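Glycoside Hydrolase (Bacteroides plebeius, PDB 5T3B) is a family 50 glycoside hydrolase of a human gut bacterium that probably cleaves agarose-type galactan chains. Local coordinates at residues A[213-221]-A[267-278]. Numbering follows the deposited sequence. Where two conformers were deposited one is given.
Sequences NLKIGLVFY and RFLKISNKQDPA
Asp276 OD1 caps a helix and meets a tyrosine at once: it accepts from Ala278 N at 2.9 Å, as N-cap of helix 277-288, while Tyr221 OH lies 2.6 Å from Asp276 OD1, the nearer carboxylate oxygen, probably in a weak hydrogen bond. The contact joins 3-10 segment 213-220 and the residue after it to the end of helix 264-269, the start of helix 277-288 and the loop between them, in a helical outer part of the chain. A chi1 of -165° sets the Asp276 carboxyl carbon opposite the backbone N and brings OD1 to the first turn of its own helix, the carboxylate plane 84° from the tyrosine ring. Pro277 CD sits over one face, 3.9 Å from the centroid of the Tyr221 ring in a CH-pi contact, and Leu218 CD2 covers the opposite face. Replacing Tyr221 by an alanine would probably leave Asp276 without its hydroxyl partner and open a gap beside the proline ring. Further along, Gly217 CA packs against Phe268 CZ at 3.5 Å and Ala278 CB at 4.0 Å. Phe220 CE2 and Leu214 CD2 both reach the edge of the Phe268 ring, and Phe306 of helix 300-324 meets it nearly at right angles. Leu214 branches two ways: CD2 rests over a face of the Arg267 guanidinium, salt-bridged to Asp256, in one of two conformers, and Leu214 CD1 points tip to tip at Ile271 CG1, 4.0 Å away.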
ATOM      1  N   ASN A 213      -4.918  16.732 -12.641  1.00 14.06           N
ATOM      2  CA  ASN A 213      -4.804  16.832 -11.177  1.00 15.23           C
ATOM      3  C   ASN A 213      -6.115  17.133 -10.505  1.00 15.28           C
ATOM      4  O   ASN A 213      -6.194  17.035  -9.291  1.00 15.51           O
ATOM      5  CB  ASN A 213      -3.702  17.794 -10.789  1.00 17.47           C
ATOM      6  CG  ASN A 213      -2.360  17.373 -11.439  1.00 20.19           C
ATOM      7  OD1 ASN A 213      -1.960  16.246 -11.350  1.00 21.65           O
ATOM      8  ND2 ASN A 213      -1.763  18.248 -12.163  1.00 28.54           N
ATOM      9  N   LEU A 214      -7.115  17.537 -11.282  1.00 13.36           N
ATOM     10  CA  LEU A 214      -8.467  17.766 -10.792  1.00 13.50           C
ATOM     11  C   LEU A 214      -9.422  16.598 -11.074  1.00 12.22           C
ATOM     12  O   LEU A 214     -10.623  16.738 -10.929  1.00 12.87           O
ATOM     13  CB  LEU A 214      -9.028  19.072 -11.359  1.00 14.98           C
ATOM     14  CG  LEU A 214      -8.211  20.319 -11.063  1.00 15.66           C
ATOM     15  CD1 LEU A 214      -8.896  21.575 -11.606  1.00 16.94           C
ATOM     16  CD2 LEU A 214      -7.745  20.474  -9.614  1.00 17.33           C
ATOM     17  N   LYS A 215      -8.877  15.441 -11.433  1.00 11.96           N
ATOM     18  CA  LYS A 215      -9.722  14.339 -11.831  1.00 12.02           C
ATOM     19  C   LYS A 215     -10.685  13.831 -10.764  1.00 11.10           C
ATOM     20  O   LYS A 215     -11.731  13.314 -11.108  1.00 11.20           O
ATOM     21  CB  LYS A 215      -8.933  13.211 -12.441  1.00 13.22           C
ATOM     22  CG  LYS A 215      -8.038  12.477 -11.479  1.00 14.41           C
ATOM     23  CD  LYS A 215      -7.400  11.314 -12.207  1.00 18.52           C
ATOM     24  CE  LYS A 215      -6.593  10.471 -11.370  1.00 21.50           C
ATOM     25  NZ  LYS A 215      -5.898   9.619 -12.441  1.00 31.09           N
ATOM     26  N   ILE A 216     -10.366  14.040  -9.487  1.00 10.00           N
ATOM     27  CA  ILE A 216     -11.306  13.651  -8.493  1.00 10.71           C
ATOM     28  C   ILE A 216     -12.655  14.391  -8.643  1.00 10.84           C
ATOM     29  O   ILE A 216     -13.691  13.881  -8.210  1.00 10.99           O
ATOM     30  CB  ILE A 216     -10.752  13.884  -7.068  1.00 10.34           C
ATOM     31  CG1 ILE A 216     -11.639  13.220  -5.981  1.00 12.93           C
ATOM     32  CG2 ILE A 216     -10.511  15.318  -6.780  1.00 11.82           C
ATOM     33  CD1 ILE A 216     -11.791  11.721  -6.098  1.00 12.76           C
ATOM     34  N   GLY A 217     -12.667  15.554  -9.280  1.00 10.71           N
ATOM     35  CA  GLY A 217     -13.903  16.249  -9.515  1.00 11.73           C
ATOM     36  C   GLY A 217     -14.893  15.538 -10.413  1.00 11.31           C
ATOM     37  O   GLY A 217     -16.087  15.890 -10.460  1.00 12.14           O
ATOM     38  N   LEU A 218     -14.432  14.486 -11.103  1.00 10.71           N
ATOM     39  CA  LEU A 218     -15.322  13.663 -11.898  1.00 11.08           C
ATOM     40  C   LEU A 218     -16.420  12.950 -11.094  1.00 10.51           C
ATOM     41  O   LEU A 218     -17.466  12.584 -11.629  1.00 11.90           O
ATOM     42  CB  LEU A 218     -14.530  12.639 -12.682  1.00 11.45           C
ATOM     43  CG  LEU A 218     -13.658  13.185 -13.784  1.00 12.88           C
ATOM     44  CD1 LEU A 218     -12.669  12.141 -14.271  1.00 13.93           C
ATOM     45  CD2 LEU A 218     -14.464  13.746 -14.945  1.00 13.89           C
ATOM     46  N   VAL A 219     -16.209  12.854  -9.762  1.00 10.33           N
ATOM     47  CA  VAL A 219     -17.243  12.218  -8.950  1.00 10.64           C
ATOM     48  C   VAL A 219     -18.540  13.046  -8.892  1.00 11.63           C
ATOM     49  O   VAL A 219     -19.573  12.490  -8.547  1.00 12.80           O
ATOM     50  CB  VAL A 219     -16.777  11.955  -7.519  1.00 11.08           C
ATOM     51  CG1 VAL A 219     -15.553  11.072  -7.504  1.00 10.94           C
ATOM     52  CG2 VAL A 219     -16.499  13.239  -6.729  1.00 12.03           C
ATOM     53  N   PHE A 220     -18.486  14.288  -9.321  1.00 11.31           N
ATOM     54  CA  PHE A 220     -19.684  15.120  -9.379  1.00 11.77           C
ATOM     55  C   PHE A 220     -20.373  15.085 -10.709  1.00 13.43           C
ATOM     56  O   PHE A 220     -21.436  15.726 -10.876  1.00 14.49           O
ATOM     57  CB  PHE A 220     -19.327  16.555  -9.032  1.00 11.78           C
ATOM     58  CG  PHE A 220     -18.725  16.709  -7.652  1.00 12.27           C
ATOM     59  CD1 PHE A 220     -19.525  16.558  -6.524  1.00 14.15           C
ATOM     60  CD2 PHE A 220     -17.362  16.988  -7.471  1.00 13.22           C
ATOM     61  CE1 PHE A 220     -19.000  16.677  -5.269  1.00 14.99           C
ATOM     62  CE2 PHE A 220     -16.847  17.088  -6.201  1.00 12.16           C
ATOM     63  CZ  PHE A 220     -17.671  16.950  -5.104  1.00 13.23           C
ATOM     64  N   TYR A 221     -19.781  14.387 -11.685  1.00 12.61           N
ATOM     65  CA  TYR A 221     -20.353  14.352 -13.019  1.00 13.69           C
ATOM     66  C   TYR A 221     -21.495  13.357 -13.097  1.00 13.48           C
ATOM     67  O   TYR A 221     -21.517  12.339 -12.372  1.00 14.06           O
ATOM     68  CB  TYR A 221     -19.262  14.030 -14.049  1.00 14.18           C
ATOM     69  CG  TYR A 221     -18.316  15.148 -14.386  1.00 14.75           C
ATOM     70  CD1 TYR A 221     -17.660  15.885 -13.428  1.00 12.87           C
ATOM     71  CD2 TYR A 221     -18.097  15.477 -15.724  1.00 15.89           C
ATOM     72  CE1 TYR A 221     -16.787  16.928 -13.778  1.00 15.76           C
ATOM     73  CE2 TYR A 221     -17.258  16.522 -16.084  1.00 15.72           C
ATOM     74  CZ  TYR A 221     -16.583  17.232 -15.129  1.00 15.95           C
ATOM     75  OH  TYR A 221     -15.754  18.264 -15.422  1.00 17.91           O
ATOM     76  N   ARG A 267      -8.541  25.310  -6.351  0.50 19.23           N
ATOM     77  CA  ARG A 267      -8.427  24.991  -7.772  0.50 17.88           C
ATOM     78  C   ARG A 267      -9.816  24.745  -8.413  0.50 19.03           C
ATOM     79  O   ARG A 267     -10.042  25.190  -9.540  0.50 21.05           O
ATOM     80  CB  ARG A 267      -7.471  23.803  -8.060  0.50 17.97           C
ATOM     81  CG  ARG A 267      -5.972  24.172  -8.105  0.50 18.68           C
ATOM     82  CD  ARG A 267      -5.029  22.954  -8.149  0.50 14.69           C
ATOM     83  NE  ARG A 267      -5.215  22.043  -6.974  0.50 14.70           N
ATOM     84  CZ  ARG A 267      -4.926  20.745  -6.945  0.50 13.30           C
ATOM     85  NH1 ARG A 267      -4.455  20.122  -7.973  0.50 20.21           N
ATOM     86  NH2 ARG A 267      -5.066  20.097  -5.833  0.50 13.23           N
ATOM     87  N   PHE A 268     -10.756  24.106  -7.702  1.00 15.42           N
ATOM     88  CA  PHE A 268     -12.058  23.881  -8.280  1.00 17.41           C
ATOM     89  C   PHE A 268     -12.756  25.232  -8.497  1.00 18.08           C
ATOM     90  O   PHE A 268     -13.389  25.424  -9.510  1.00 19.72           O
ATOM     91  CB  PHE A 268     -12.934  22.990  -7.418  1.00 15.91           C
ATOM     92  CG  PHE A 268     -12.685  21.516  -7.554  1.00 14.97           C
ATOM     93  CD1 PHE A 268     -11.493  20.967  -7.986  1.00 18.26           C
ATOM     94  CD2 PHE A 268     -13.694  20.647  -7.263  1.00 16.27           C
ATOM     95  CE1 PHE A 268     -11.321  19.616  -8.125  1.00 17.37           C
ATOM     96  CE2 PHE A 268     -13.481  19.288  -7.309  1.00 15.64           C
ATOM     97  CZ  PHE A 268     -12.282  18.759  -7.722  1.00 14.10           C
ATOM     98  N   LEU A 269     -12.598  26.128  -7.532  1.00 17.84           N
ATOM     99  CA  LEU A 269     -13.289  27.429  -7.642  1.00 19.61           C
ATOM    100  C   LEU A 269     -12.751  28.267  -8.767  1.00 20.83           C
ATOM    101  O   LEU A 269     -13.442  29.198  -9.227  1.00 24.47           O
ATOM    102  CB  LEU A 269     -13.225  28.179  -6.317  1.00 20.93           C
ATOM    103  CG  LEU A 269     -14.083  27.605  -5.150  1.00 19.48           C
ATOM    104  CD1 LEU A 269     -13.724  28.276  -3.840  1.00 21.04           C
ATOM    105  CD2 LEU A 269     -15.548  27.694  -5.458  1.00 21.53           C
ATOM    106  N   LYS A 270     -11.480  28.017  -9.124  1.00 19.66           N
ATOM    107  CA  LYS A 270     -10.834  28.748 -10.234  1.00 23.99           C
ATOM    108  C   LYS A 270     -10.983  28.100 -11.632  1.00 24.37           C
ATOM    109  O   LYS A 270     -10.516  28.626 -12.619  1.00 28.87           O
ATOM    110  CB  LYS A 270      -9.363  29.024  -9.878  1.00 26.00           C
ATOM    111  CG  LYS A 270      -9.119  29.908  -8.676  1.00 32.24           C
ATOM    112  CD  LYS A 270      -9.691  31.312  -8.841  1.00 41.62           C
ATOM    113  CE  LYS A 270      -8.845  32.387  -8.174  1.00 43.80           C
ATOM    114  NZ  LYS A 270      -9.274  33.700  -8.722  1.00 46.06           N
ATOM    115  N   ILE A 271     -11.714  26.990 -11.715  1.00 24.12           N
ATOM    116  CA  ILE A 271     -12.011  26.362 -13.010  1.00 23.89           C
ATOM    117  C   ILE A 271     -12.750  27.390 -13.865  1.00 29.10           C
ATOM    118  O   ILE A 271     -13.698  28.005 -13.387  1.00 28.16           O
ATOM    119  CB  ILE A 271     -12.854  25.087 -12.850  1.00 22.66           C
ATOM    120  CG1 ILE A 271     -12.024  23.963 -12.193  1.00 18.63           C
ATOM    121  CG2 ILE A 271     -13.334  24.632 -14.200  1.00 23.23           C
ATOM    122  CD1 ILE A 271     -12.907  22.805 -11.800  1.00 19.01           C
ATOM    123  N   SER A 272     -12.281  27.600 -15.102  1.00 30.94           N
ATOM    124  CA  SER A 272     -12.836  28.690 -15.944  1.00 34.08           C
ATOM    125  C   SER A 272     -14.239  28.489 -16.388  1.00 31.30           C
ATOM    126  O   SER A 272     -15.005  29.408 -16.397  1.00 36.12           O
ATOM    127  CB  SER A 272     -12.039  28.873 -17.226  1.00 41.19           C
ATOM    128  OG  SER A 272     -10.702  29.011 -16.900  1.00 46.11           O
ATOM    129  N   ASN A 273     -14.524  27.265 -16.824  1.00 28.92           N
ATOM    130  CA  ASN A 273     -15.829  26.915 -17.288  1.00 28.87           C
ATOM    131  C   ASN A 273     -16.697  26.666 -16.051  1.00 29.66           C
ATOM    132  O   ASN A 273     -16.645  25.615 -15.414  1.00 26.23           O
ATOM    133  CB  ASN A 273     -15.776  25.649 -18.132  1.00 29.64           C
ATOM    134  CG  ASN A 273     -17.085  25.371 -18.826  1.00 36.96           C
ATOM    135  OD1 ASN A 273     -18.123  25.843 -18.414  1.00 30.42           O
ATOM    136  ND2 ASN A 273     -17.039  24.592 -19.891  1.00 45.51           N
ATOM    137  N   LYS A 274     -17.548  27.631 -15.746  1.00 27.13           N
ATOM    138  CA  LYS A 274     -18.400  27.559 -14.561  1.00 24.23           C
ATOM    139  C   LYS A 274     -19.588  26.561 -14.725  1.00 23.23           C
ATOM    140  O   LYS A 274     -20.361  26.353 -13.806  1.00 27.41           O
ATOM    141  CB  LYS A 274     -18.871  28.946 -14.131  1.00 23.66           C
ATOM    142  CG  LYS A 274     -17.802  30.012 -13.840  1.00 33.77           C
ATOM    143  CD  LYS A 274     -16.620  29.555 -12.999  1.00 35.52           C
ATOM    144  CE  LYS A 274     -15.573  30.630 -12.680  1.00 39.94           C
ATOM    145  NZ  LYS A 274     -14.401  30.152 -11.851  1.00 35.54           N
ATOM    146  N   GLN A 275     -19.757  25.960 -15.900  1.00 24.46           N
ATOM    147  CA  GLN A 275     -20.688  24.879 -16.105  1.00 21.83           C
ATOM    148  C   GLN A 275     -20.066  23.500 -15.672  1.00 21.21           C
ATOM    149  O   GLN A 275     -20.714  22.473 -15.685  1.00 22.06           O
ATOM    150  CB  GLN A 275     -21.076  24.762 -17.614  1.00 26.20           C
ATOM    151  CG  GLN A 275     -21.680  26.008 -18.206  1.00 29.71           C
ATOM    152  CD  GLN A 275     -22.662  26.534 -17.241  1.00 32.68           C
ATOM    153  OE1 GLN A 275     -22.529  27.662 -16.685  1.00 39.06           O
ATOM    154  NE2 GLN A 275     -23.648  25.706 -16.958  1.00 33.71           N
ATOM    155  N   ASP A 276     -18.765  23.482 -15.370  1.00 20.55           N
ATOM    156  CA  ASP A 276     -18.102  22.247 -14.935  1.00 17.63           C
ATOM    157  C   ASP A 276     -18.753  21.763 -13.631  1.00 16.85           C
ATOM    158  O   ASP A 276     -18.741  22.521 -12.669  1.00 17.54           O
ATOM    159  CB  ASP A 276     -16.626  22.518 -14.746  1.00 19.35           C
ATOM    160  CG  ASP A 276     -15.781  21.250 -14.657  1.00 20.75           C
ATOM    161  OD1 ASP A 276     -16.156  20.324 -13.897  1.00 19.31           O
ATOM    162  OD2 ASP A 276     -14.712  21.225 -15.346  1.00 22.88           O
ATOM    163  N   PRO A 277     -19.249  20.494 -13.576  1.00 16.66           N
ATOM    164  CA  PRO A 277     -19.796  19.984 -12.317  1.00 15.58           C
ATOM    165  C   PRO A 277     -18.854  20.139 -11.103  1.00 14.38           C
ATOM    166  O   PRO A 277     -19.336  20.297  -9.965  1.00 15.64           O
ATOM    167  CB  PRO A 277     -20.136  18.533 -12.619  1.00 15.88           C
ATOM    168  CG  PRO A 277     -20.491  18.606 -14.114  1.00 18.64           C
ATOM    169  CD  PRO A 277     -19.431  19.520 -14.654  1.00 18.03           C
ATOM    170  N   ALA A 278     -17.542  20.053 -11.327  1.00 14.80           N
ATOM    171  CA  ALA A 278     -16.582  20.240 -10.231  1.00 14.21           C
ATOM    172  C   ALA A 278     -16.610  21.665  -9.688  1.00 14.97           C
ATOM    173  O   ALA A 278     -16.582  21.828  -8.460  1.00 14.83           O
ATOM    174  CB  ALA A 278     -15.172  19.875 -10.682  1.00 16.27           C
TER